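Xaa-Pro aminopeptidase (Thermococcus sibiricus MM 739, PDB 4RGZ) probably cleaves the bond between an N-terminal residue and a following proline, as a zinc-binding metallopeptidase of the M24B (prolidase-type) family. Local coordinates at residues Lys171-Leu176 / Pro208-Ser213. Sequence-based numbering, arbitrary orientation.
Sequences KSEREL and PHHRPS
Glu173, in the first turn of helix 173-185, reaches across to His210 and Ser213, in the loop between strands 198-201 and 222-231, and grips them with one carboxylate oxygen. The helix opens with a capping box, Ser172 OG accepting from Glu175 N and Glu175 OE2 from Ser172 N; both segments belong to the M24 metallopeptidase region of the chain. Glu173 carries OE2 to two donors of the loop. Ser213 N, 3.0 Å from Glu173 OE2, takes the anti lone pair, while His210 NE2 arrives from the imidazole edge in a hydrogen bond to the same oxygen. Carboxylate and ring stand nearly perpendicular, 82° apart; the ring is aimed at Glu173 by a chi1 of 179°, which sets CG anti to the backbone N. The other oxygen, Glu173 OE1, accepts from Ser201 N, so the buried carboxylate also ties in strand 198-201. With an alanine here in place of Glu173, His210 NE2 and Ser213 N would probably lose their shared acceptor and the imidazole would be freer to turn. Next along the helix, Arg174 lays its aliphatic part against the backbone of Pro212 and Ser213, CG 3.4 Å from Pro212 O, then bends at chi3 (84°) toward the second subunit, where NH2 binds Ala190 O of that chain. The backbone closes the join: Arg174 N donates to Ser213 O, 3.2 Å away.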
loop_
_atom_site.group_PDB
_atom_site.type_symbol
_atom_site.label_atom_id
_atom_site.label_comp_id
_atom_site.label_asym_id
_atom_site.label_seq_id
_atom_site.Cartn_x
_atom_site.Cartn_y
_atom_site.Cartn_z
ATOM N N LYS A 171 -10.093 8.676 24.470
ATOM C CA LYS A 171 -9.354 8.665 23.219
ATOM C C LYS A 171 -10.208 8.159 22.091
ATOM O O LYS A 171 -11.058 7.322 22.303
ATOM C CB LYS A 171 -8.065 7.867 23.361
ATOM C CG LYS A 171 -7.051 8.603 24.231
ATOM C CD LYS A 171 -5.940 7.681 24.705
ATOM C CE LYS A 171 -5.014 8.390 25.676
ATOM N NZ LYS A 171 -4.790 7.575 26.904
ATOM N N SER A 172 -9.990 8.709 20.901
ATOM C CA SER A 172 -10.675 8.273 19.688
ATOM C C SER A 172 -10.082 6.983 19.111
ATOM O O SER A 172 -8.874 6.748 19.182
ATOM C CB SER A 172 -10.606 9.366 18.612
ATOM O OG SER A 172 -9.310 9.473 18.027
ATOM N N GLU A 173 -10.939 6.160 18.531
ATOM C CA GLU A 173 -10.509 5.068 17.655
ATOM C C GLU A 173 -9.170 5.373 16.868
ATOM O O GLU A 173 -8.256 4.552 16.864
ATOM C CB GLU A 173 -11.653 4.661 16.701
ATOM C CG GLU A 173 -12.972 4.316 17.365
ATOM C CD GLU A 173 -14.032 3.802 16.381
ATOM O OE1 GLU A 173 -15.013 3.122 16.827
ATOM O OE2 GLU A 173 -13.891 4.071 15.163
ATOM N N ARG A 174 -9.075 6.540 16.219
ATOM C CA ARG A 174 -7.893 6.888 15.437
ATOM C C ARG A 174 -6.636 7.025 16.312
ATOM O O ARG A 174 -5.608 6.424 16.000
ATOM C CB ARG A 174 -8.099 8.167 14.610
ATOM C CG ARG A 174 -8.905 7.972 13.337
ATOM C CD ARG A 174 -9.701 9.228 12.957
ATOM N NE ARG A 174 -8.939 10.219 12.196
ATOM C CZ ARG A 174 -8.250 11.206 12.757
ATOM N NH1 ARG A 174 -8.238 11.353 14.091
ATOM N NH2 ARG A 174 -7.585 12.058 11.987
ATOM N N GLU A 175 -6.721 7.810 17.387
ATOM C CA GLU A 175 -5.654 7.868 18.374
ATOM C C GLU A 175 -5.202 6.473 18.815
ATOM O O GLU A 175 -4.025 6.172 18.796
ATOM C CB GLU A 175 -6.096 8.662 19.592
ATOM C CG GLU A 175 -5.528 10.060 19.645
ATOM C CD GLU A 175 -6.527 11.094 20.155
ATOM O OE1 GLU A 175 -6.237 12.311 19.993
ATOM O OE2 GLU A 175 -7.601 10.707 20.702
ATOM N N LEU A 176 -6.131 5.624 19.221
ATOM C CA LEU A 176 -5.766 4.327 19.668
ATOM C C LEU A 176 -5.046 3.510 18.573
ATOM O O LEU A 176 -3.968 2.940 18.811
ATOM C CB LEU A 176 -7.004 3.642 20.147
ATOM C CG LEU A 176 -7.297 3.694 21.645
ATOM C CD1 LEU A 176 -6.630 4.787 22.471
ATOM C CD2 LEU A 176 -8.794 3.707 21.830
ATOM N N PRO A 208 -17.408 -5.260 10.484
ATOM C CA PRO A 208 -16.058 -5.850 10.426
ATOM C C PRO A 208 -15.086 -5.006 9.621
ATOM O O PRO A 208 -13.877 -5.154 9.798
ATOM C CB PRO A 208 -16.290 -7.188 9.727
ATOM C CG PRO A 208 -17.717 -7.512 10.015
ATOM C CD PRO A 208 -18.409 -6.178 9.903
ATOM N N HIS A 209 -15.622 -4.115 8.778
ATOM C CA HIS A 209 -14.831 -3.366 7.797
ATOM C C HIS A 209 -14.508 -1.939 8.222
ATOM O O HIS A 209 -14.096 -1.103 7.413
ATOM C CB HIS A 209 -15.560 -3.405 6.454
ATOM C CG HIS A 209 -15.441 -4.743 5.723
ATOM N ND1 HIS A 209 -14.936 -5.864 6.305
ATOM C CD2 HIS A 209 -15.800 -5.113 4.421
ATOM C CE1 HIS A 209 -14.972 -6.891 5.422
ATOM N NE2 HIS A 209 -15.496 -6.431 4.270
ATOM N N HIS A 210 -14.650 -1.665 9.513
ATOM C CA HIS A 210 -14.686 -0.331 10.016
ATOM C C HIS A 210 -13.382 0.386 9.910
ATOM O O HIS A 210 -12.350 -0.153 10.201
ATOM C CB HIS A 210 -15.173 -0.366 11.466
ATOM C CG HIS A 210 -15.226 0.985 12.128
ATOM N ND1 HIS A 210 -16.099 1.934 11.763
ATOM C CD2 HIS A 210 -14.472 1.519 13.160
ATOM C CE1 HIS A 210 -15.907 3.025 12.517
ATOM N NE2 HIS A 210 -14.908 2.770 13.368
ATOM N N ARG A 211 -13.443 1.648 9.524
ATOM C CA ARG A 211 -12.291 2.509 9.458
ATOM C C ARG A 211 -12.331 3.353 10.741
ATOM O O ARG A 211 -13.294 4.083 10.961
ATOM C CB ARG A 211 -12.404 3.387 8.195
ATOM C CG ARG A 211 -11.245 4.321 7.866
ATOM C CD ARG A 211 -11.749 5.421 6.914
ATOM N NE ARG A 211 -10.855 6.588 6.756
ATOM C CZ ARG A 211 -11.239 7.814 6.362
ATOM N NH1 ARG A 211 -12.518 8.086 6.087
ATOM N NH2 ARG A 211 -10.337 8.789 6.245
ATOM N N PRO A 212 -11.273 3.270 11.575
ATOM C CA PRO A 212 -11.158 4.072 12.806
ATOM C C PRO A 212 -11.583 5.509 12.591
ATOM O O PRO A 212 -11.151 6.142 11.635
ATOM C CB PRO A 212 -9.661 4.018 13.126
ATOM C CG PRO A 212 -9.203 2.726 12.532
ATOM C CD PRO A 212 -10.078 2.436 11.340
ATOM N N SER A 213 -12.421 6.025 13.475
ATOM C CA SER A 213 -12.958 7.372 13.329
ATOM C C SER A 213 -12.628 8.218 14.561
ATOM O O SER A 213 -11.881 7.749 15.435
ATOM C CB SER A 213 -14.465 7.305 13.120
ATOM O OG SER A 213 -15.100 7.036 14.355
#